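Local coordinates for Alpha/beta hydrolase (Novosphingobium aromaticivorans, PDB 3BWX), which is an alpha/beta-hydrolase-fold protein, probably a hydrolase, and binds calcium in the crystal, at residues 109-114 against 123-128; 224-229 against 253-258; 261-264 against 270-273. The protein carries 1 engineered substitution. All coordinates share one frame; numbering follows the deposited sequence.

Contact 1. Residues 109-114 against 123-128; sequences LLTMLL and AAAVLN
M112 and L127 meet at the heart of a beta-alpha-beta unit of the alpha/beta-hydrolase sheet, where helix 106-117 packs on strand 122-128, the strand that follows it. The two side chains cross at about a right angle. M112, a selenomethionine, sends CG and SE outward in an extended line and then bends at its last torsion (chi3 -126°), which swings CE over the forked end of L127: CE lies 3.7 Å from L127 CD1 and 3.9 Å from L127 CD2, so one methyl rests against both branches. L127 leans to meet it, its CD2 also lying 4.3 Å from T111 CB. Helix and strand segments run roughly antiparallel, at 148° with axes 9.1 Å apart, a spacing filled across the two segments by apolar side chains. L225 of helix 219-225 packs against M112, A125 and L127 and adds to the same apolar layer. The hydroxyl of T111 turns back to its own helix, where OG1 bonds to the carbonyl of G107, within a probable nucleophile elbow. With OG1 so engaged, T111 presents its methyl to the strand, and CG2 stands 4.2 Å from A125 CB.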
loop_
_atom_site.group_PDB
_atom_site.type_symbol
_atom_site.label_atom_id
_atom_site.label_comp_id
_atom_site.label_asym_id
_atom_site.label_seq_id
_atom_site.Cartn_x
_atom_site.Cartn_y
_atom_site.Cartn_z
ATOM N N LEU A 109 6.384 -3.046 -3.859
ATOM C CA LEU A 109 6.958 -3.317 -5.168
ATOM C C LEU A 109 7.128 -2.024 -5.987
ATOM O O LEU A 109 8.153 -1.769 -6.614
ATOM C CB LEU A 109 6.129 -4.337 -5.957
ATOM C CG LEU A 109 6.447 -4.512 -7.448
ATOM N N LEU A 110 6.113 -1.180 -5.986
ATOM C CA LEU A 110 6.179 0.095 -6.726
ATOM C C LEU A 110 7.265 1.002 -6.145
ATOM O O LEU A 110 7.938 1.769 -6.848
ATOM C CB LEU A 110 4.814 0.772 -6.663
ATOM C CG LEU A 110 3.772 0.046 -7.546
ATOM C CD1 LEU A 110 2.349 0.639 -7.432
ATOM C CD2 LEU A 110 4.194 -0.020 -9.016
ATOM N N THR A 111 7.444 0.929 -4.828
ATOM C CA THR A 111 8.504 1.683 -4.176
ATOM C C THR A 111 9.903 1.229 -4.674
ATOM O O THR A 111 10.752 2.036 -5.005
ATOM C CB THR A 111 8.431 1.517 -2.645
ATOM O OG1 THR A 111 7.237 2.125 -2.152
ATOM C CG2 THR A 111 9.649 2.188 -1.951
HETATM N N MSE A 112 10.092 -0.075 -4.812
HETATM C CA MSE A 112 11.351 -0.571 -5.399
HETATM C C MSE A 112 11.559 -0.127 -6.843
HETATM O O MSE A 112 12.639 0.326 -7.224
HETATM C CB MSE A 112 11.424 -2.093 -5.264
HETATM C CG MSE A 112 11.509 -2.585 -3.847
HETATM SE SE MSE A 112 11.595 -4.578 -3.730
HETATM C CE MSE A 112 10.149 -4.935 -2.523
ATOM N N LEU A 113 10.466 -0.119 -7.617
ATOM C CA LEU A 113 10.495 0.267 -9.007
ATOM C C LEU A 113 10.795 1.776 -9.148
ATOM O O LEU A 113 11.603 2.199 -9.988
ATOM C CB LEU A 113 9.180 -0.155 -9.669
ATOM C CG LEU A 113 9.118 -1.667 -9.910
ATOM C CD1 LEU A 113 7.671 -2.017 -10.238
ATOM C CD2 LEU A 113 10.141 -2.118 -11.019
ATOM N N LEU A 114 10.195 2.591 -8.282
ATOM C CA LEU A 114 10.500 4.035 -8.272
ATOM C C LEU A 114 11.963 4.257 -7.891
ATOM O O LEU A 114 12.634 5.102 -8.510
ATOM C CB LEU A 114 9.629 4.782 -7.284
ATOM C CG LEU A 114 8.196 4.973 -7.699
ATOM C CD1 LEU A 114 7.345 5.438 -6.500
ATOM C CD2 LEU A 114 8.056 5.926 -8.878
ATOM N N ALA A 123 14.543 9.551 -0.061
ATOM C CA ALA A 123 15.143 10.033 1.187
ATOM C C ALA A 123 15.247 8.915 2.222
ATOM O O ALA A 123 16.227 8.831 2.939
ATOM C CB ALA A 123 14.343 11.235 1.721
ATOM N N ALA A 124 14.210 8.104 2.277
ATOM C CA ALA A 124 14.126 6.917 3.122
ATOM C C ALA A 124 12.902 6.139 2.678
ATOM O O ALA A 124 12.029 6.689 1.952
ATOM C CB ALA A 124 14.050 7.320 4.610
ATOM N N ALA A 125 12.771 4.885 3.115
ATOM C CA ALA A 125 11.660 4.070 2.695
ATOM C C ALA A 125 11.276 3.040 3.772
ATOM O O ALA A 125 12.068 2.625 4.616
ATOM C CB ALA A 125 11.928 3.369 1.370
ATOM N N VAL A 126 10.030 2.615 3.661
ATOM C CA VAL A 126 9.446 1.575 4.458
ATOM C C VAL A 126 8.797 0.591 3.524
ATOM O O VAL A 126 7.982 1.006 2.715
ATOM C CB VAL A 126 8.366 2.145 5.411
ATOM C CG1 VAL A 126 7.705 0.978 6.237
ATOM C CG2 VAL A 126 8.929 3.229 6.335
ATOM N N LEU A 127 9.152 -0.687 3.627
ATOM C CA LEU A 127 8.501 -1.776 2.890
ATOM C C LEU A 127 7.647 -2.502 3.912
ATOM O O LEU A 127 8.161 -3.042 4.898
ATOM C CB LEU A 127 9.489 -2.749 2.244
ATOM C CG LEU A 127 10.308 -2.282 1.034
ATOM C CD1 LEU A 127 11.320 -3.381 0.644
ATOM C CD2 LEU A 127 9.369 -1.921 -0.152
ATOM N N ASN A 128 6.354 -2.494 3.698
ATOM C CA ASN A 128 5.434 -3.130 4.631
ATOM C C ASN A 128 4.972 -4.464 4.086
ATOM O O ASN A 128 4.112 -4.564 3.199
ATOM C CB ASN A 128 4.272 -2.244 4.933
ATOM C CG ASN A 128 3.300 -2.863 5.899
ATOM O OD1 ASN A 128 3.668 -3.676 6.757
ATOM N ND2 ASN A 128 2.059 -2.443 5.805
#

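Contact 2. Residues 224-229 against 253-258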
loop_
_atom_site.group_PDB
_atom_site.type_symbol
_atom_site.label_atom_id
_atom_site.label_comp_id
_atom_site.label_asym_id
_atom_site.label_seq_id
_atom_site.Cartn_x
_atom_site.Cartn_y
_atom_site.Cartn_z
ATOM N N ALA A 224 18.892 -2.037 -4.688
ATOM C CA ALA A 224 19.032 -0.636 -5.011
ATOM C C ALA A 224 18.301 0.224 -3.977
ATOM O O ALA A 224 18.827 1.231 -3.516
ATOM C CB ALA A 224 18.538 -0.337 -6.429
ATOM N N LEU A 225 17.088 -0.186 -3.617
ATOM C CA LEU A 225 16.369 0.489 -2.531
ATOM C C LEU A 225 17.132 0.487 -1.199
ATOM O O LEU A 225 17.155 1.496 -0.481
ATOM C CB LEU A 225 14.958 -0.110 -2.327
ATOM C CG LEU A 225 14.025 0.546 -1.298
ATOM C CD1 LEU A 225 13.726 2.035 -1.606
ATOM C CD2 LEU A 225 12.727 -0.220 -1.214
ATOM N N ALA A 226 17.721 -0.658 -0.861
ATOM C CA ALA A 226 18.463 -0.821 0.374
ATOM C C ALA A 226 19.756 -0.045 0.466
ATOM O O ALA A 226 20.385 -0.039 1.532
ATOM C CB ALA A 226 18.742 -2.298 0.598
ATOM N N THR A 227 20.200 0.583 -0.625
ATOM C CA THR A 227 21.249 1.595 -0.509
ATOM C C THR A 227 20.826 2.907 0.187
ATOM O O THR A 227 21.683 3.768 0.474
ATOM C CB THR A 227 21.899 1.956 -1.893
ATOM O OG1 THR A 227 20.959 2.693 -2.691
ATOM C CG2 THR A 227 22.372 0.703 -2.646
ATOM N N ARG A 228 19.516 3.076 0.431
ATOM C CA ARG A 228 18.950 4.243 1.064
ATOM C C ARG A 228 18.443 3.759 2.426
ATOM O O ARG A 228 18.221 2.548 2.577
ATOM C CB ARG A 228 17.805 4.786 0.214
ATOM C CG ARG A 228 18.194 4.962 -1.288
ATOM C CD ARG A 228 19.335 5.963 -1.494
ATOM N NE ARG A 228 18.918 7.186 -0.858
ATOM C CZ ARG A 228 19.583 7.861 0.061
ATOM N NH1 ARG A 228 20.827 7.531 0.394
ATOM N NH2 ARG A 228 19.004 8.899 0.637
ATOM N N PRO A 229 18.232 4.680 3.389
ATOM C CA PRO A 229 17.680 4.265 4.705
ATOM C C PRO A 229 16.378 3.508 4.560
ATOM O O PRO A 229 15.444 3.979 3.870
ATOM C CB PRO A 229 17.482 5.582 5.441
ATOM C CG PRO A 229 18.456 6.533 4.771
ATOM C CD PRO A 229 18.556 6.112 3.342
ATOM N N PRO A 253 23.377 -3.644 4.953
ATOM C CA PRO A 253 23.715 -2.553 5.861
ATOM C C PRO A 253 22.665 -1.443 5.971
ATOM O O PRO A 253 22.138 -0.949 4.960
ATOM C CB PRO A 253 25.032 -1.981 5.287
ATOM C CG PRO A 253 25.434 -2.876 4.189
ATOM C CD PRO A 253 24.418 -3.908 3.938
ATOM N N GLY A 254 22.369 -1.047 7.211
ATOM C CA GLY A 254 21.374 -0.023 7.457
ATOM C C GLY A 254 19.925 -0.451 7.418
ATOM O O GLY A 254 19.057 0.339 7.750
ATOM N N VAL A 255 19.619 -1.668 6.981
ATOM C CA VAL A 255 18.245 -2.081 6.879
ATOM C C VAL A 255 17.792 -2.555 8.254
ATOM O O VAL A 255 18.440 -3.405 8.856
ATOM C CB VAL A 255 18.038 -3.183 5.818
ATOM C CG1 VAL A 255 16.562 -3.627 5.751
ATOM C CG2 VAL A 255 18.535 -2.741 4.474
ATOM N N GLU A 256 16.734 -1.939 8.765
ATOM C CA GLU A 256 16.138 -2.396 10.012
ATOM C C GLU A 256 14.909 -3.255 9.713
ATOM O O GLU A 256 14.091 -2.837 8.857
ATOM C CB GLU A 256 15.752 -1.215 10.904
ATOM C CG GLU A 256 15.044 -1.639 12.168
ATOM C CD GLU A 256 15.076 -0.568 13.265
ATOM O OE1 GLU A 256 16.131 -0.396 13.892
ATOM O OE2 GLU A 256 14.046 0.086 13.514
ATOM N N LEU A 257 14.805 -4.423 10.359
ATOM C CA LEU A 257 13.621 -5.287 10.259
ATOM C C LEU A 257 12.874 -5.239 11.575
ATOM O O LEU A 257 13.496 -5.452 12.665
ATOM C CB LEU A 257 14.063 -6.739 10.006
ATOM C CG LEU A 257 12.978 -7.808 9.977
ATOM C CD1 LEU A 257 11.884 -7.605 8.912
ATOM C CD2 LEU A 257 13.683 -9.201 9.815
ATOM N N VAL A 258 11.564 -5.035 11.492
ATOM C CA VAL A 258 10.642 -5.137 12.646
ATOM C C VAL A 258 9.574 -6.160 12.339
ATOM O O VAL A 258 8.877 -6.053 11.328
ATOM C CB VAL A 258 10.058 -3.760 13.006
ATOM C CG1 VAL A 258 8.962 -3.907 14.082
ATOM C CG2 VAL A 258 11.188 -2.777 13.380
HETATM O O HOH W 1 22.455 -1.222 2.327
#
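V255 meets A226 through a single methyl branch, and a water bridges the backbones beside them. From CB the valine splits in two: CG1 lies anti to the backbone N (chi1 179°), which leaves CG2 anti to the carbonyl carbon and directed at the turn after helix 219-225. CG2 carries the contact with that turn, reaching A226 CB at 3.9 Å, a methyl-to-methyl touch and the one apolar contact between residues 224-229 and 253-258. The V255 side chain as a whole also packs on V232 of the neighbouring strand 230-235.

The polar half of the interface is made by backbone. The carbonyl oxygens A226 O and P253 O are 4.0 Å apart and, both being acceptors, cannot bond to each other; one water donates to both, at 2.5 Å to A226 O and 2.7 Å to P253 O. This bridge uses both of its hydrogens and ties the two loops together. G254, next to P253, has positive phi (80°) and a psi near zero, a conformation that favours glycine and lets the chain turn into strand 255-260.

The other loop is shaped by a type I turn from L225 to R228, closed by R228 N to L225 O at 3.0 Å. Just before it, A224 O accepts from both T227 N and T227 OG1, the hydroxyl at 2.7 Å and in the carbonyl plane, which ties T227 back to the helix end. Beyond the turn, P229 leads into strand 230-235, which lies between strands 122-128 and 255-260, while L225 dips from the end of helix 219-225 onto helix 106-117 and strand 122-128.

Contact 3. Residues 261-264 against 270-273; sequences PRIG and DEPE. With EDO (1,2-ethanediol), chain F; EDO (1,2-ethanediol), chain H.
I263 and E271 come at each other from opposite directions, and the end of the isoleucine, CD1, abuts the glutamate carboxylate, 3.4 Å from E271 OE2 and 3.9 Å from E271 CD. A second touch lies nearer the surface, where P261 CD is 3.2 Å from E273 OE1. Both are van der Waals contacts of C-H groups with carboxylate oxygens. The E273 chain runs extended beyond CG, whereas E271 folds back at its second torsion (chi2 81°) and keeps its carboxylate close to its own backbone.

That fold is held in place by the next shell. E271 OE1 bonds to the hydroxyl of S274 and OE2 to the backbone N of T268, so the headgroup facing I263 is fixed in position. Next to it along the chain, D270 OD2 takes a bond from one ethanediol O1 at 2.6 Å and also pairs with R184; a second ethanediol, through its O2, bonds weakly to D270 O. Both diols probably come from the crystallisation liquor. L260 of strand 255-260 also touches both glutamates. E271 occupies the N-cap position of helix 272-282, and the contact brackets the loop joining an edge strand of the sheet, 255-260, to the start of this closing helix of the alpha/beta-hydrolase fold.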
loop_
_atom_site.group_PDB
_atom_site.type_symbol
_atom_site.label_atom_id
_atom_site.label_comp_id
_atom_site.label_asym_id
_atom_site.label_seq_id
_atom_site.Cartn_x
_atom_site.Cartn_y
_atom_site.Cartn_z
ATOM N N PRO A 261 4.252 -9.025 16.171
ATOM C CA PRO A 261 3.722 -10.313 16.695
ATOM C C PRO A 261 2.265 -10.611 16.364
ATOM O O PRO A 261 1.420 -9.693 16.365
ATOM C CB PRO A 261 3.885 -10.165 18.216
ATOM C CG PRO A 261 4.937 -9.113 18.376
ATOM C CD PRO A 261 4.764 -8.149 17.229
ATOM N N ARG A 262 1.986 -11.879 16.063
ATOM C CA ARG A 262 0.621 -12.412 15.942
ATOM C C ARG A 262 -0.219 -11.789 14.819
ATOM O O ARG A 262 -1.445 -11.823 14.876
ATOM C CB ARG A 262 -0.133 -12.285 17.274
ATOM C CG ARG A 262 0.647 -12.928 18.403
ATOM C CD ARG A 262 -0.171 -13.556 19.530
ATOM N NE ARG A 262 -1.625 -13.681 19.365
ATOM C CZ ARG A 262 -2.265 -14.830 19.114
ATOM N NH1 ARG A 262 -1.606 -15.969 18.986
ATOM N NH2 ARG A 262 -3.583 -14.846 19.008
ATOM N N ILE A 263 0.422 -11.216 13.813
ATOM C CA ILE A 263 -0.324 -10.746 12.681
ATOM C C ILE A 263 0.385 -11.163 11.409
ATOM O O ILE A 263 1.590 -11.403 11.395
ATOM C CB ILE A 263 -0.604 -9.209 12.695
ATOM C CG1 ILE A 263 0.649 -8.398 12.483
ATOM C CG2 ILE A 263 -1.334 -8.710 13.959
ATOM C CD1 ILE A 263 0.355 -6.884 12.417
ATOM N N GLY A 264 -0.392 -11.215 10.336
ATOM C CA GLY A 264 0.081 -11.734 9.071
ATOM C C GLY A 264 0.229 -10.626 8.061
ATOM O O GLY A 264 0.672 -9.516 8.408
ATOM N N ASP A 270 -0.911 0.871 12.166
ATOM C CA ASP A 270 -1.503 1.469 13.391
ATOM C C ASP A 270 -1.049 0.789 14.698
ATOM O O ASP A 270 -1.364 1.252 15.792
ATOM C CB ASP A 270 -3.027 1.481 13.329
ATOM C CG ASP A 270 -3.575 2.206 12.114
ATOM O OD1 ASP A 270 -2.929 3.126 11.532
ATOM O OD2 ASP A 270 -4.682 1.824 11.738
ATOM N N GLU A 271 -0.350 -0.335 14.573
ATOM C CA GLU A 271 0.279 -0.970 15.732
ATOM C C GLU A 271 1.325 -0.056 16.376
ATOM O O GLU A 271 2.109 0.588 15.659
ATOM C CB GLU A 271 1.011 -2.262 15.330
ATOM C CG GLU A 271 0.180 -3.294 14.570
ATOM C CD GLU A 271 0.002 -3.049 13.078
ATOM O OE1 GLU A 271 0.741 -2.243 12.468
ATOM O OE2 GLU A 271 -0.895 -3.739 12.524
ATOM N N PRO A 272 1.339 0.024 17.713
ATOM C CA PRO A 272 2.362 0.867 18.330
ATOM C C PRO A 272 3.792 0.618 17.866
ATOM O O PRO A 272 4.564 1.577 17.632
ATOM C CB PRO A 272 2.235 0.549 19.810
ATOM C CG PRO A 272 0.764 0.197 19.952
ATOM C CD PRO A 272 0.449 -0.580 18.722
ATOM N N GLU A 273 4.140 -0.656 17.723
ATOM C CA GLU A 273 5.482 -0.999 17.276
ATOM C C GLU A 273 5.746 -0.497 15.823
ATOM O O GLU A 273 6.886 -0.150 15.490
ATOM C CB GLU A 273 5.720 -2.488 17.411
ATOM C CG GLU A 273 5.864 -2.896 18.875
ATOM C CD GLU A 273 5.565 -4.348 19.193
ATOM O OE1 GLU A 273 5.264 -5.163 18.280
ATOM O OE2 GLU A 273 5.645 -4.674 20.391
HETATM C C1 EDO F . -4.320 -2.802 15.149
HETATM O O1 EDO F . -3.851 -2.351 13.874
HETATM C C2 EDO F . -3.499 -2.158 16.224
HETATM O O2 EDO F . -4.035 -0.844 16.375
HETATM C C1 EDO H . -6.764 -1.072 11.911
HETATM O O1 EDO H . -6.506 0.170 12.605
HETATM C C2 EDO H . -7.786 -1.936 12.658
HETATM O O2 EDO H . -7.194 -2.321 13.909
#

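How the contacts relate
Contact 1 is core, with every touching residue buried, whereas contacts 2 and 3 lie nearer the surface, partly buried. Their chemistry follows: apolar carbons alone in contact 1, one methyl pair plus a water bridge in contact 2, and carbon atoms against carboxylates in contact 3. Contacts 1 and 2 are neighbours on the same sheet, their centres about 10 Å apart, and P229 O probably bonds A125 N at 2.9 Å, joining them directly. Contact 3 has its centre about 20 Å from either. It continues from contact 2 only along the chain, since strand 255-260 leads through the 261-264 loop to helix 272-282.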